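Local coordinates for sulfide-quinone reductase (Aquifex aeolicus, PDB 3HYV), which catalyses the FAD-dependent oxidation of hydrogen sulfide by a quinone, building up polysulfide that is released typically as cyclooctasulfur, at residues Ala2-Val7 with Asp27-Leu32; Asn23-Leu28 with Asn327-Ile332; Gln137-Asn142 with Ala245-Phe250; Pro145-Ala150 with His241-Lys246; Asp265-Pro270 with Phe281-Tyr286. All blocks are in the same frame, centred on the assembly; numbering follows the deposited sequence.

Interaction 1 (Ala2-Val7 with Asp27-Leu32)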
# COMPACT_ATOMS: atom_id res chain seq x y z
N ALA A 2 29.34 -54.17 -10.66
CA ALA A 2 28.30 -53.22 -10.15
C ALA A 2 27.70 -52.36 -11.26
O ALA A 2 28.17 -52.39 -12.40
CB ALA A 2 28.89 -52.33 -9.05
N LYS A 3 26.66 -51.60 -10.93
CA LYS A 3 26.05 -50.69 -11.89
C LYS A 3 26.80 -49.36 -11.91
O LYS A 3 27.50 -49.02 -10.96
CB LYS A 3 24.56 -50.48 -11.57
CG LYS A 3 23.69 -51.72 -11.75
CD LYS A 3 23.62 -52.16 -13.22
CE LYS A 3 22.70 -53.36 -13.39
NZ LYS A 3 23.30 -54.58 -12.83
N HIS A 4 26.63 -48.62 -13.01
CA HIS A 4 27.37 -47.39 -13.25
C HIS A 4 26.43 -46.22 -13.55
O HIS A 4 25.61 -46.29 -14.46
CB HIS A 4 28.36 -47.62 -14.41
CG HIS A 4 29.31 -46.48 -14.63
ND1 HIS A 4 29.94 -46.28 -15.85
CD2 HIS A 4 29.75 -45.50 -13.81
CE1 HIS A 4 30.73 -45.22 -15.76
NE2 HIS A 4 30.63 -44.73 -14.54
N VAL A 5 26.55 -45.17 -12.75
CA VAL A 5 25.85 -43.91 -12.97
C VAL A 5 26.86 -42.82 -13.36
O VAL A 5 27.89 -42.65 -12.69
CB VAL A 5 25.06 -43.43 -11.71
CG1 VAL A 5 24.34 -42.12 -11.99
CG2 VAL A 5 24.09 -44.49 -11.25
N VAL A 6 26.56 -42.11 -14.44
CA VAL A 6 27.34 -40.95 -14.87
C VAL A 6 26.54 -39.69 -14.52
O VAL A 6 25.36 -39.57 -14.90
CB VAL A 6 27.65 -41.00 -16.39
CG1 VAL A 6 28.23 -39.68 -16.90
CG2 VAL A 6 28.58 -42.17 -16.72
N VAL A 7 27.18 -38.78 -13.79
CA VAL A 7 26.62 -37.46 -13.46
C VAL A 7 27.37 -36.40 -14.27
O VAL A 7 28.60 -36.35 -14.24
CB VAL A 7 26.77 -37.14 -11.93
CG1 VAL A 7 26.26 -35.74 -11.60
CG2 VAL A 7 26.05 -38.17 -11.08
N ASP A 27 28.22 -49.79 -3.00
CA ASP A 27 28.73 -50.66 -4.07
C ASP A 27 28.67 -50.02 -5.47
O ASP A 27 29.38 -50.44 -6.38
CB ASP A 27 27.96 -52.00 -4.07
CG ASP A 27 28.57 -53.06 -5.00
OD1 ASP A 27 29.78 -52.98 -5.34
OD2 ASP A 27 27.84 -54.00 -5.39
N LEU A 28 27.83 -49.00 -5.62
CA LEU A 28 27.58 -48.34 -6.91
C LEU A 28 28.80 -47.63 -7.48
O LEU A 28 29.49 -46.91 -6.76
CB LEU A 28 26.43 -47.34 -6.72
CG LEU A 28 25.69 -46.74 -7.91
CD1 LEU A 28 25.03 -47.82 -8.77
CD2 LEU A 28 24.66 -45.73 -7.41
N LYS A 29 29.08 -47.84 -8.76
CA LYS A 29 30.13 -47.10 -9.46
C LYS A 29 29.58 -45.75 -9.97
O LYS A 29 28.60 -45.72 -10.71
CB LYS A 29 30.72 -47.93 -10.61
CG LYS A 29 31.78 -47.21 -11.43
CD LYS A 29 32.54 -48.16 -12.35
CE LYS A 29 33.65 -47.42 -13.10
NZ LYS A 29 34.45 -48.34 -13.97
N ILE A 30 30.23 -44.66 -9.56
CA ILE A 30 29.77 -43.30 -9.89
C ILE A 30 30.90 -42.49 -10.56
O ILE A 30 32.01 -42.42 -10.04
CB ILE A 30 29.24 -42.53 -8.62
CG1 ILE A 30 28.14 -43.32 -7.90
CG2 ILE A 30 28.71 -41.15 -9.00
CD1 ILE A 30 27.77 -42.78 -6.53
N THR A 31 30.59 -41.89 -11.70
CA THR A 31 31.53 -41.03 -12.42
C THR A 31 30.91 -39.63 -12.56
O THR A 31 29.79 -39.49 -13.06
CB THR A 31 31.91 -41.63 -13.81
OG1 THR A 31 32.42 -42.96 -13.65
CG2 THR A 31 32.95 -40.77 -14.52
N LEU A 32 31.62 -38.61 -12.10
CA LEU A 32 31.19 -37.22 -12.26
C LEU A 32 32.07 -36.48 -13.27
O LEU A 32 33.30 -36.48 -13.17
CB LEU A 32 31.15 -36.48 -10.91
CG LEU A 32 30.40 -35.13 -10.86
CD1 LEU A 32 29.67 -34.92 -9.51
CD2 LEU A 32 31.34 -33.98 -11.14
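H4 to V7 pair in order with K29 to L32 as parallel strands, their short axes 4.7 Å apart and inclined by 17°. The bonding alternates across the pair: K29 N donates to K3 O, V5 N to K29 O, T31 N to V5 O and V7 N to T31 O. On the face bearing H4, V6, K29 and T31, the imidazole adds a side-chain bond: H4 NE2 donates to T31 OG1 over 2.7 Å, with OG1 only 12° out of the ring plane. CG of H4 stands anti to the backbone N (chi1 -172°), which carries the ring across to the second strand; there K29 CD lies over one ring face, and K29 CG is 3.6 Å from H4 CD2. The other face is aliphatic, with V7 CG1 4.1 Å from L32 CD1. E72 also bonds T31 OG1, so the hydroxyl is gripped twice. These are the two strands of the Rossmann-type beta-alpha-beta unit 4-8, 12-24, 29-33, with L32 next to the FAD-binding residues G10 and S34: helix 12-24 lays L21 against V5, L28 and I30, strand 71-74 flanks 29-33, and strand 100-103 flanks 4-8.

Interaction 2 (Asn23-Leu28 with Asn327-Ile332)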
# COMPACT_ATOMS: atom_id res chain seq x y z
N ASN A 23 25.86 -42.57 -0.57
CA ASN A 23 25.44 -42.93 0.78
C ASN A 23 24.27 -43.93 0.81
O ASN A 23 24.17 -44.74 1.73
CB ASN A 23 25.12 -41.66 1.59
CG ASN A 23 26.36 -40.78 1.80
OD1 ASN A 23 26.30 -39.56 1.63
ND2 ASN A 23 27.48 -41.40 2.15
N LEU A 24 23.41 -43.87 -0.21
CA LEU A 24 22.36 -44.89 -0.40
C LEU A 24 22.92 -46.26 -0.77
O LEU A 24 22.36 -47.29 -0.36
CB LEU A 24 21.36 -44.43 -1.45
CG LEU A 24 19.98 -43.89 -1.05
CD1 LEU A 24 19.84 -43.51 0.43
CD2 LEU A 24 19.60 -42.73 -1.97
N MET A 25 24.01 -46.28 -1.53
CA MET A 25 24.54 -47.52 -2.11
C MET A 25 26.08 -47.49 -2.30
O MET A 25 26.57 -47.09 -3.35
CB MET A 25 23.83 -47.78 -3.44
CG MET A 25 24.15 -49.11 -4.09
SD MET A 25 23.13 -49.35 -5.55
CE MET A 25 21.74 -50.23 -4.84
N PRO A 26 26.84 -47.92 -1.27
CA PRO A 26 28.31 -47.98 -1.31
C PRO A 26 28.94 -48.80 -2.46
O PRO A 26 30.08 -48.52 -2.83
CB PRO A 26 28.66 -48.63 0.04
CG PRO A 26 27.53 -48.25 0.93
CD PRO A 26 26.32 -48.34 0.04
N ASP A 27 28.22 -49.79 -3.00
CA ASP A 27 28.73 -50.66 -4.07
C ASP A 27 28.67 -50.02 -5.47
O ASP A 27 29.38 -50.44 -6.38
CB ASP A 27 27.96 -52.00 -4.07
CG ASP A 27 28.57 -53.06 -5.00
OD1 ASP A 27 29.78 -52.98 -5.34
OD2 ASP A 27 27.84 -54.00 -5.39
N LEU A 28 27.83 -49.00 -5.62
CA LEU A 28 27.58 -48.34 -6.91
C LEU A 28 28.80 -47.63 -7.48
O LEU A 28 29.49 -46.91 -6.76
CB LEU A 28 26.43 -47.34 -6.72
CG LEU A 28 25.69 -46.74 -7.91
CD1 LEU A 28 25.03 -47.82 -8.77
CD2 LEU A 28 24.66 -45.73 -7.41
N ASN A 327 15.07 -42.74 -6.84
CA ASN A 327 14.44 -43.36 -8.01
C ASN A 327 15.35 -44.32 -8.77
O ASN A 327 14.90 -45.37 -9.23
CB ASN A 327 13.88 -42.30 -8.97
CG ASN A 327 12.69 -41.57 -8.40
OD1 ASN A 327 12.36 -40.45 -8.82
ND2 ASN A 327 12.04 -42.17 -7.43
N ILE A 328 16.62 -43.95 -8.90
CA ILE A 328 17.65 -44.77 -9.54
C ILE A 328 17.95 -46.04 -8.72
O ILE A 328 17.94 -47.16 -9.23
CB ILE A 328 18.96 -43.96 -9.78
CG1 ILE A 328 18.72 -42.86 -10.82
CG2 ILE A 328 20.13 -44.89 -10.17
CD1 ILE A 328 19.86 -41.85 -10.97
N VAL A 329 18.21 -45.83 -7.43
CA VAL A 329 18.51 -46.90 -6.49
C VAL A 329 17.35 -47.90 -6.36
O VAL A 329 17.57 -49.10 -6.23
CB VAL A 329 18.94 -46.29 -5.13
CG1 VAL A 329 18.59 -47.18 -3.96
CG2 VAL A 329 20.44 -45.94 -5.15
N ASN A 330 16.11 -47.40 -6.40
CA ASN A 330 14.92 -48.26 -6.40
C ASN A 330 14.76 -49.06 -7.70
O ASN A 330 14.23 -50.17 -7.68
CB ASN A 330 13.64 -47.45 -6.11
CG ASN A 330 13.47 -47.12 -4.62
OD1 ASN A 330 14.37 -47.33 -3.81
ND2 ASN A 330 12.30 -46.58 -4.27
N ASP A 331 15.20 -48.51 -8.83
CA ASP A 331 15.20 -49.24 -10.10
C ASP A 331 16.17 -50.42 -10.08
O ASP A 331 15.83 -51.53 -10.51
CB ASP A 331 15.52 -48.31 -11.28
CG ASP A 331 15.27 -48.96 -12.62
OD1 ASP A 331 14.12 -48.94 -13.09
OD2 ASP A 331 16.23 -49.51 -13.21
N ILE A 332 17.38 -50.17 -9.59
CA ILE A 332 18.42 -51.19 -9.45
C ILE A 332 17.94 -52.36 -8.58
O ILE A 332 18.20 -53.53 -8.89
CB ILE A 332 19.74 -50.57 -8.89
CG1 ILE A 332 20.30 -49.54 -9.88
CG2 ILE A 332 20.78 -51.65 -8.56
CD1 ILE A 332 21.34 -48.62 -9.30
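M25 stretches toward I332 because its chain is extended through its first two torsions (chi1 -173°, chi2 174°) and turns only at the thioether, where chi3 of -92° swings CE onto the neighbouring helix. The methyl M25 CE ends 4.1 Å from I332 CG2, the branch that stands anti to the isoleucine's backbone N. The other branch of I332 serves a second partner: its CD1 lies 3.8 Å from L28 CD1, the shortest approach of the pair of segments. V329, one helical turn earlier, uses a single methyl for two neighbours, V329 CG2 being 4.1 Å from L24 CB and 4.2 Å from M25 CB. V329 and I332, three residues apart on helix 314-332, face the end of helix 12-24, where M25 is the first residue to leave helical geometry and opens a type I turn to L28, closed by the bond from L28 N to M25 O. Close by, R22 bonds L28 O. Between the two segments the evidence is of aliphatic carbons, among them the methionine's terminal methyl, meeting by dispersion without directional bonds, so the helix end and helix 314-332 are joined by partly buried apolar contacts.

Interaction 3 (Gln137-Asn142 with Ala245-Phe250)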
# COMPACT_ATOMS: atom_id res chain seq x y z
N GLN A 137 35.01 -0.57 -8.97
CA GLN A 137 36.11 0.28 -8.54
C GLN A 137 36.11 1.62 -9.30
O GLN A 137 36.32 2.67 -8.69
CB GLN A 137 37.44 -0.47 -8.73
CG GLN A 137 38.41 -0.35 -7.57
CD GLN A 137 37.87 -0.92 -6.27
OE1 GLN A 137 37.53 -2.10 -6.19
NE2 GLN A 137 37.80 -0.08 -5.23
N GLU A 138 35.82 1.54 -10.60
CA GLU A 138 35.71 2.73 -11.46
C GLU A 138 34.50 3.60 -11.12
O GLU A 138 34.54 4.82 -11.29
CB GLU A 138 35.71 2.31 -12.95
CG GLU A 138 35.13 3.32 -13.96
CD GLU A 138 35.94 4.61 -14.12
OE1 GLU A 138 37.15 4.60 -13.82
OE2 GLU A 138 35.36 5.62 -14.55
N LEU A 139 33.43 2.98 -10.62
CA LEU A 139 32.24 3.72 -10.18
C LEU A 139 32.49 4.55 -8.91
O LEU A 139 32.01 5.69 -8.81
CB LEU A 139 31.04 2.78 -9.98
CG LEU A 139 29.82 3.29 -9.19
CD1 LEU A 139 29.04 4.35 -9.98
CD2 LEU A 139 28.90 2.15 -8.76
N TYR A 140 33.21 3.99 -7.95
CA TYR A 140 33.53 4.71 -6.71
C TYR A 140 34.47 5.91 -6.94
O TYR A 140 34.34 6.93 -6.27
CB TYR A 140 34.13 3.78 -5.64
CG TYR A 140 33.37 2.49 -5.39
CD1 TYR A 140 34.03 1.26 -5.33
CD2 TYR A 140 31.98 2.49 -5.19
CE1 TYR A 140 33.34 0.06 -5.09
CE2 TYR A 140 31.27 1.30 -4.95
CZ TYR A 140 31.96 0.10 -4.90
OH TYR A 140 31.28 -1.07 -4.66
N ALA A 141 35.40 5.77 -7.89
CA ALA A 141 36.34 6.84 -8.24
C ALA A 141 35.65 7.99 -8.98
O ALA A 141 35.95 9.16 -8.73
CB ALA A 141 37.49 6.28 -9.08
N ASN A 142 34.75 7.64 -9.90
CA ASN A 142 34.00 8.61 -10.69
C ASN A 142 32.52 8.26 -10.65
O ASN A 142 32.02 7.54 -11.52
CB ASN A 142 34.50 8.62 -12.15
CG ASN A 142 36.00 8.86 -12.27
OD1 ASN A 142 36.50 9.94 -11.94
ND2 ASN A 142 36.72 7.85 -12.75
N ALA A 245 23.06 6.09 -17.79
CA ALA A 245 23.71 5.02 -17.05
C ALA A 245 25.23 5.01 -17.21
O ALA A 245 25.73 4.94 -18.33
CB ALA A 245 23.14 3.67 -17.47
N LYS A 246 25.94 5.05 -16.09
CA LYS A 246 27.40 4.97 -16.08
C LYS A 246 27.87 3.54 -15.73
O LYS A 246 28.87 3.05 -16.27
CB LYS A 246 27.97 6.00 -15.10
CG LYS A 246 29.42 6.40 -15.34
CD LYS A 246 30.37 5.67 -14.40
CE LYS A 246 31.80 6.18 -14.54
NZ LYS A 246 32.69 5.55 -13.52
N PHE A 247 27.14 2.88 -14.83
CA PHE A 247 27.41 1.49 -14.45
C PHE A 247 26.10 0.72 -14.48
O PHE A 247 25.08 1.20 -14.00
CB PHE A 247 28.03 1.42 -13.05
CG PHE A 247 28.15 0.01 -12.51
CD1 PHE A 247 27.08 -0.58 -11.83
CD2 PHE A 247 29.32 -0.73 -12.69
CE1 PHE A 247 27.18 -1.90 -11.34
CE2 PHE A 247 29.43 -2.03 -12.21
CZ PHE A 247 28.36 -2.62 -11.54
N THR A 248 26.13 -0.48 -15.07
CA THR A 248 24.94 -1.34 -15.11
C THR A 248 25.28 -2.78 -14.73
O THR A 248 26.40 -3.25 -14.96
CB THR A 248 24.18 -1.31 -16.50
OG1 THR A 248 24.94 -2.00 -17.51
CG2 THR A 248 23.90 0.12 -16.96
N MET A 249 24.30 -3.47 -14.14
CA MET A 249 24.37 -4.90 -13.88
C MET A 249 23.00 -5.50 -14.23
O MET A 249 21.99 -5.19 -13.57
CB MET A 249 24.76 -5.16 -12.42
CG MET A 249 25.34 -6.54 -12.12
SD MET A 249 24.22 -7.94 -12.36
CE MET A 249 22.99 -7.62 -11.06
N PHE A 250 22.96 -6.33 -15.27
CA PHE A 250 21.73 -7.01 -15.68
C PHE A 250 21.82 -8.54 -15.61
O PHE A 250 22.86 -9.13 -15.87
CB PHE A 250 21.26 -6.52 -17.06
CG PHE A 250 20.45 -5.25 -17.00
CD1 PHE A 250 19.06 -5.30 -16.93
CD2 PHE A 250 21.07 -4.01 -16.97
CE1 PHE A 250 18.30 -4.12 -16.83
CE2 PHE A 250 20.32 -2.83 -16.88
CZ PHE A 250 18.94 -2.90 -16.81
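The F247 ring is met obliquely by L139 CD2; the closest carbons of the two residues are L139 CD1 and F247 CB, 4.4 Å apart, so the apolar half is a light touch. The other flat group, the carboxylate of E138, receives two donors on one oxygen. K246 NZ reaches E138 OE2 at 2.9 Å on the anti side, 33° out of the carboxylate plane, and N142 ND2 reaches the same OE2 at 3.2 Å from 38° above that plane. Both come from the same face. K246 NZ also donates to N142 O at 2.9 Å, here in the carbonyl plane and on a lone pair, with a C=O...N angle of 142°. The lysine gets there by a bend at chi2 followed by an extended chain, and it crosses the E138 side chain at about a right angle. N142 is the first residue beyond helix 126-141, so its carbonyl lies just past the C-terminal end of the helix, a place where a cation would probably be favoured by the helix dipole. Inward, L139 and F247 both pack on V146 of strand 146-150, which places helix 126-141 against the mixed sheet near the start of strand 247-255. The chemistry is therefore divided: an apolar pair toward the sheet, and beside it an ammonium group tied to a carboxylate and a carbonyl. E138 is deposited in two conformers, so both bonds to E138 OE2 may be only partly occupied, whereas the bond to N142 O does not depend on that side chain.

Interaction 4 (Pro145-Ala150 with His241-Lys246)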
# COMPACT_ATOMS: atom_id res chain seq x y z
N PRO A 145 25.26 7.69 -12.65
CA PRO A 145 24.00 6.96 -12.48
C PRO A 145 24.15 5.44 -12.63
O PRO A 145 24.82 4.97 -13.55
CB PRO A 145 23.08 7.53 -13.58
CG PRO A 145 23.84 8.70 -14.17
CD PRO A 145 25.29 8.46 -13.91
N VAL A 146 23.51 4.70 -11.73
CA VAL A 146 23.51 3.25 -11.74
C VAL A 146 22.11 2.75 -12.14
O VAL A 146 21.10 3.21 -11.59
CB VAL A 146 23.87 2.68 -10.34
CG1 VAL A 146 23.69 1.15 -10.29
CG2 VAL A 146 25.29 3.07 -9.95
N VAL A 147 22.06 1.83 -13.10
CA VAL A 147 20.83 1.06 -13.33
C VAL A 147 21.09 -0.45 -13.29
O VAL A 147 22.10 -0.93 -13.81
CB VAL A 147 19.95 1.62 -14.54
CG1 VAL A 147 20.76 2.44 -15.51
CG2 VAL A 147 19.14 0.53 -15.24
N ILE A 148 20.20 -1.16 -12.61
CA ILE A 148 20.34 -2.60 -12.32
C ILE A 148 19.00 -3.27 -12.63
O ILE A 148 17.95 -2.64 -12.47
CB ILE A 148 20.74 -2.82 -10.82
CG1 ILE A 148 22.14 -2.23 -10.56
CG2 ILE A 148 20.71 -4.32 -10.42
CD1 ILE A 148 22.47 -2.08 -9.08
N GLY A 149 19.02 -4.52 -13.08
CA GLY A 149 17.78 -5.26 -13.23
C GLY A 149 17.81 -6.50 -14.09
O GLY A 149 18.79 -7.27 -14.06
N ALA A 150 16.73 -6.68 -14.86
CA ALA A 150 16.46 -7.93 -15.56
C ALA A 150 15.86 -7.68 -16.92
O ALA A 150 14.89 -6.94 -17.05
CB ALA A 150 15.51 -8.80 -14.73
N HIS A 241 12.11 4.32 -24.52
CA HIS A 241 12.63 5.34 -23.60
C HIS A 241 14.12 5.13 -23.30
O HIS A 241 14.70 4.09 -23.62
CB HIS A 241 11.85 5.33 -22.28
CG HIS A 241 10.37 5.47 -22.45
ND1 HIS A 241 9.54 4.39 -22.68
CD2 HIS A 241 9.56 6.55 -22.40
CE1 HIS A 241 8.30 4.80 -22.78
NE2 HIS A 241 8.28 6.11 -22.61
N GLU A 242 14.73 6.14 -22.67
CA GLU A 242 16.13 6.10 -22.28
C GLU A 242 16.29 6.51 -20.82
O GLU A 242 15.55 7.37 -20.33
CB GLU A 242 16.98 7.05 -23.13
CG GLU A 242 16.92 6.82 -24.63
CD GLU A 242 17.82 7.79 -25.40
OE1 GLU A 242 18.35 8.75 -24.79
OE2 GLU A 242 17.98 7.59 -26.63
N VAL A 243 17.27 5.90 -20.16
CA VAL A 243 17.72 6.32 -18.84
C VAL A 243 19.25 6.43 -18.88
O VAL A 243 19.91 5.53 -19.40
CB VAL A 243 17.19 5.36 -17.72
CG1 VAL A 243 17.55 3.91 -18.02
CG2 VAL A 243 17.69 5.75 -16.34
N PRO A 244 19.81 7.56 -18.40
CA PRO A 244 21.28 7.68 -18.32
C PRO A 244 21.91 6.63 -17.39
O PRO A 244 21.35 6.32 -16.33
CB PRO A 244 21.51 9.10 -17.79
CG PRO A 244 20.21 9.54 -17.22
CD PRO A 244 19.14 8.79 -17.95
N ALA A 245 23.06 6.09 -17.79
CA ALA A 245 23.71 5.02 -17.05
C ALA A 245 25.23 5.01 -17.21
O ALA A 245 25.73 4.94 -18.33
CB ALA A 245 23.14 3.67 -17.47
N LYS A 246 25.94 5.05 -16.09
CA LYS A 246 27.40 4.97 -16.08
C LYS A 246 27.87 3.54 -15.73
O LYS A 246 28.87 3.05 -16.27
CB LYS A 246 27.97 6.00 -15.10
CG LYS A 246 29.42 6.40 -15.34
CD LYS A 246 30.37 5.67 -14.40
CE LYS A 246 31.80 6.18 -14.54
NZ LYS A 246 32.69 5.55 -13.52
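V147 and A245 make the tight part of this contact: V147 CG1 stands 3.3 Å from A245 CB, closer than two carbons usually come. The valine's chi1 of 22° lies well away from a staggered value, and the unusual torsion and the short distance fall on the same methyl, which may reflect crowding or an error in the model; the very short distance is doubtful. The same CG1 is 4.3 Å from V243 CG1, an ordinary separation, so a single methyl meets A245, V243 and the carbonyl O of P244. V231 of strand 230-234 touches V147, V243 and A245 alike, and I185 touches both valines, helping to bury V147 and A245.

Strand 146-150 is an inner strand of the mixed sheet, whereas 240-244 is an outer strand of the antiparallel three-stranded sheet 222-226, 230-234, 240-244. The contact lies where the chain leaves that small sheet and turns into strand 247-255, which then runs parallel beside 146-150. The backbone bond from K246 N to P145 O, 2.8 Å long and in the carbonyl plane, precedes that pairing, and F247 with V147 carries it on.

Toward solvent the fit is looser. P145 CB touches the carbonyl of P244, 3.5 Å from P244 O, while the nearest ring carbons, P145 CG and P244 CB, stay 4.3 Å apart. K246 adds its CB, 3.8 Å from P145 CD, the two side chains crossing at about a right angle, before the lysine chain departs to N142 and E138.

Interaction 5 (Asp265-Pro270 with Phe281-Tyr286)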
# COMPACT_ATOMS: atom_id res chain seq x y z
N ASP A 265 15.21 -34.47 -29.95
CA ASP A 265 14.06 -33.72 -29.41
C ASP A 265 13.19 -34.49 -28.39
O ASP A 265 12.23 -33.93 -27.86
CB ASP A 265 13.21 -33.11 -30.53
CG ASP A 265 12.72 -34.13 -31.54
OD1 ASP A 265 12.63 -35.34 -31.20
OD2 ASP A 265 12.41 -33.73 -32.68
N LYS A 266 13.54 -35.75 -28.12
CA LYS A 266 12.90 -36.53 -27.05
C LYS A 266 13.52 -36.23 -25.69
O LYS A 266 12.92 -36.51 -24.65
CB LYS A 266 12.96 -38.03 -27.35
CG LYS A 266 12.36 -38.49 -28.70
CD LYS A 266 10.89 -38.09 -28.88
CE LYS A 266 10.32 -38.61 -30.18
NZ LYS A 266 11.02 -38.07 -31.40
N VAL A 267 14.73 -35.66 -25.69
CA VAL A 267 15.45 -35.30 -24.45
C VAL A 267 15.55 -33.77 -24.32
O VAL A 267 15.28 -33.21 -23.26
CB VAL A 267 16.86 -35.96 -24.37
CG1 VAL A 267 17.59 -35.56 -23.07
CG2 VAL A 267 16.77 -37.47 -24.49
N ALA A 268 15.91 -33.11 -25.42
CA ALA A 268 16.05 -31.65 -25.47
C ALA A 268 14.76 -30.93 -25.85
O ALA A 268 14.20 -31.17 -26.91
CB ALA A 268 17.17 -31.28 -26.44
N ASN A 269 14.27 -30.04 -24.97
CA ASN A 269 13.10 -29.21 -25.27
C ASN A 269 13.43 -28.22 -26.40
O ASN A 269 14.31 -27.37 -26.24
CB ASN A 269 12.59 -28.48 -24.02
CG ASN A 269 11.25 -27.75 -24.26
OD1 ASN A 269 11.05 -27.10 -25.28
ND2 ASN A 269 10.34 -27.85 -23.29
N PRO A 270 12.76 -28.36 -27.55
CA PRO A 270 13.04 -27.51 -28.72
C PRO A 270 13.04 -26.00 -28.44
O PRO A 270 13.90 -25.27 -28.96
CB PRO A 270 11.94 -27.91 -29.70
CG PRO A 270 11.69 -29.35 -29.38
CD PRO A 270 11.71 -29.35 -27.86
N PHE A 281 11.17 -36.11 -12.22
CA PHE A 281 12.42 -35.57 -12.78
C PHE A 281 13.20 -36.61 -13.61
O PHE A 281 14.44 -36.59 -13.69
CB PHE A 281 13.24 -34.78 -11.73
CG PHE A 281 12.68 -33.39 -11.48
CD1 PHE A 281 11.50 -33.21 -10.79
CD2 PHE A 281 13.30 -32.27 -12.03
CE1 PHE A 281 10.95 -31.93 -10.61
CE2 PHE A 281 12.78 -31.00 -11.85
CZ PHE A 281 11.61 -30.82 -11.14
N GLN A 282 12.42 -37.49 -14.23
CA GLN A 282 12.89 -38.54 -15.15
C GLN A 282 12.43 -38.19 -16.58
O GLN A 282 11.33 -37.65 -16.77
CB GLN A 282 12.28 -39.87 -14.69
CG GLN A 282 12.46 -41.09 -15.61
CD GLN A 282 11.52 -42.24 -15.21
OE1 GLN A 282 10.35 -42.02 -14.91
NE2 GLN A 282 12.04 -43.47 -15.22
N ASN A 283 13.27 -38.48 -17.58
CA ASN A 283 12.86 -38.31 -18.98
C ASN A 283 11.76 -39.30 -19.38
O ASN A 283 11.84 -40.49 -19.04
CB ASN A 283 14.07 -38.41 -19.94
CG ASN A 283 13.71 -38.04 -21.38
OD1 ASN A 283 13.57 -36.85 -21.73
ND2 ASN A 283 13.55 -39.04 -22.23
N PRO A 284 10.70 -38.81 -20.07
CA PRO A 284 9.58 -39.65 -20.50
C PRO A 284 9.89 -40.78 -21.49
O PRO A 284 9.24 -41.83 -21.43
CB PRO A 284 8.61 -38.63 -21.12
CG PRO A 284 9.00 -37.28 -20.50
CD PRO A 284 10.49 -37.38 -20.41
N THR A 285 10.83 -40.59 -22.42
CA THR A 285 11.08 -41.64 -23.42
C THR A 285 12.33 -42.50 -23.14
O THR A 285 12.32 -43.70 -23.44
CB THR A 285 10.97 -41.13 -24.93
OG1 THR A 285 12.26 -41.08 -25.57
CG2 THR A 285 10.30 -39.78 -25.03
N TYR A 286 13.36 -41.90 -22.54
CA TYR A 286 14.55 -42.62 -22.06
C TYR A 286 14.58 -42.64 -20.52
O TYR A 286 15.04 -41.69 -19.87
CB TYR A 286 15.84 -42.02 -22.63
CG TYR A 286 15.96 -42.12 -24.15
CD1 TYR A 286 15.67 -41.03 -24.97
CD2 TYR A 286 16.35 -43.32 -24.76
CE1 TYR A 286 15.78 -41.13 -26.36
CE2 TYR A 286 16.46 -43.42 -26.15
CZ TYR A 286 16.17 -42.32 -26.94
OH TYR A 286 16.27 -42.42 -28.32
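Neither segment is a helix or strand; two parts of one loop approach with CA atoms 6.5 Å apart at K266 and T285 and 6.8 Å at V267 and N283. Y286 takes V267 obliquely, the valine's CG2 lying 3.8 Å from Y286 CD1. That methyl is the one set anti to the carbonyl carbon, V267 CG1 being anti to the backbone N (chi1 -180°), and the two side chains cross at about a right angle. K266 contributes the root of its chain: K266 CB is 3.6 Å from T285 OG1 and 3.9 Å from T285 CG2, so both branches of the threonine approach the lysine's CB. Beyond that root the lysine bends at chi2 and again at chi4, and K266 NZ forms a salt bridge with its neighbour, meeting D265 OD1 at 3.2 Å on the syn side. Thus the charge stays within its own segment and the side chain contributes its aliphatic base. The carboxamide of N283 lies beside the carbonyl of K266, buried between the segments. The hydroxyl of Y286 is hydrogen-bonded to D84, while its side chain also touches P83. Both segments lie between helix 258-261 and strand 289-291: V267 pairs by backbone with I276 in the intervening chain, and N283 with I289 at the start of that strand. F281, at the far end of its segment, packs on M320 and V324 of helix 314-332.

How the interactions relate
Interactions 1 and 2 share D27 and L28, their centres about 9 Å apart, and V5 of the first packs on I328 of the second, so the parallel sheet containing strands 4-8 and 29-33 is linked to helix 314-332. Interactions 3 and 4 form a second pair, with centres about 10 Å apart and A245 and K246 in common, where strands 146-150 and 247-255 run side by side in the mixed sheet. About 47 Å separates the centres of interactions 1 and 3, on opposite sides of the chain's centre. Interaction 5 lies about 21 Å from interaction 1, centre to centre. Interaction 2 encloses interactions 3, 4 and 5 along the chain and brings helix 314-332 back to the Rossmann-type beta-alpha-beta unit.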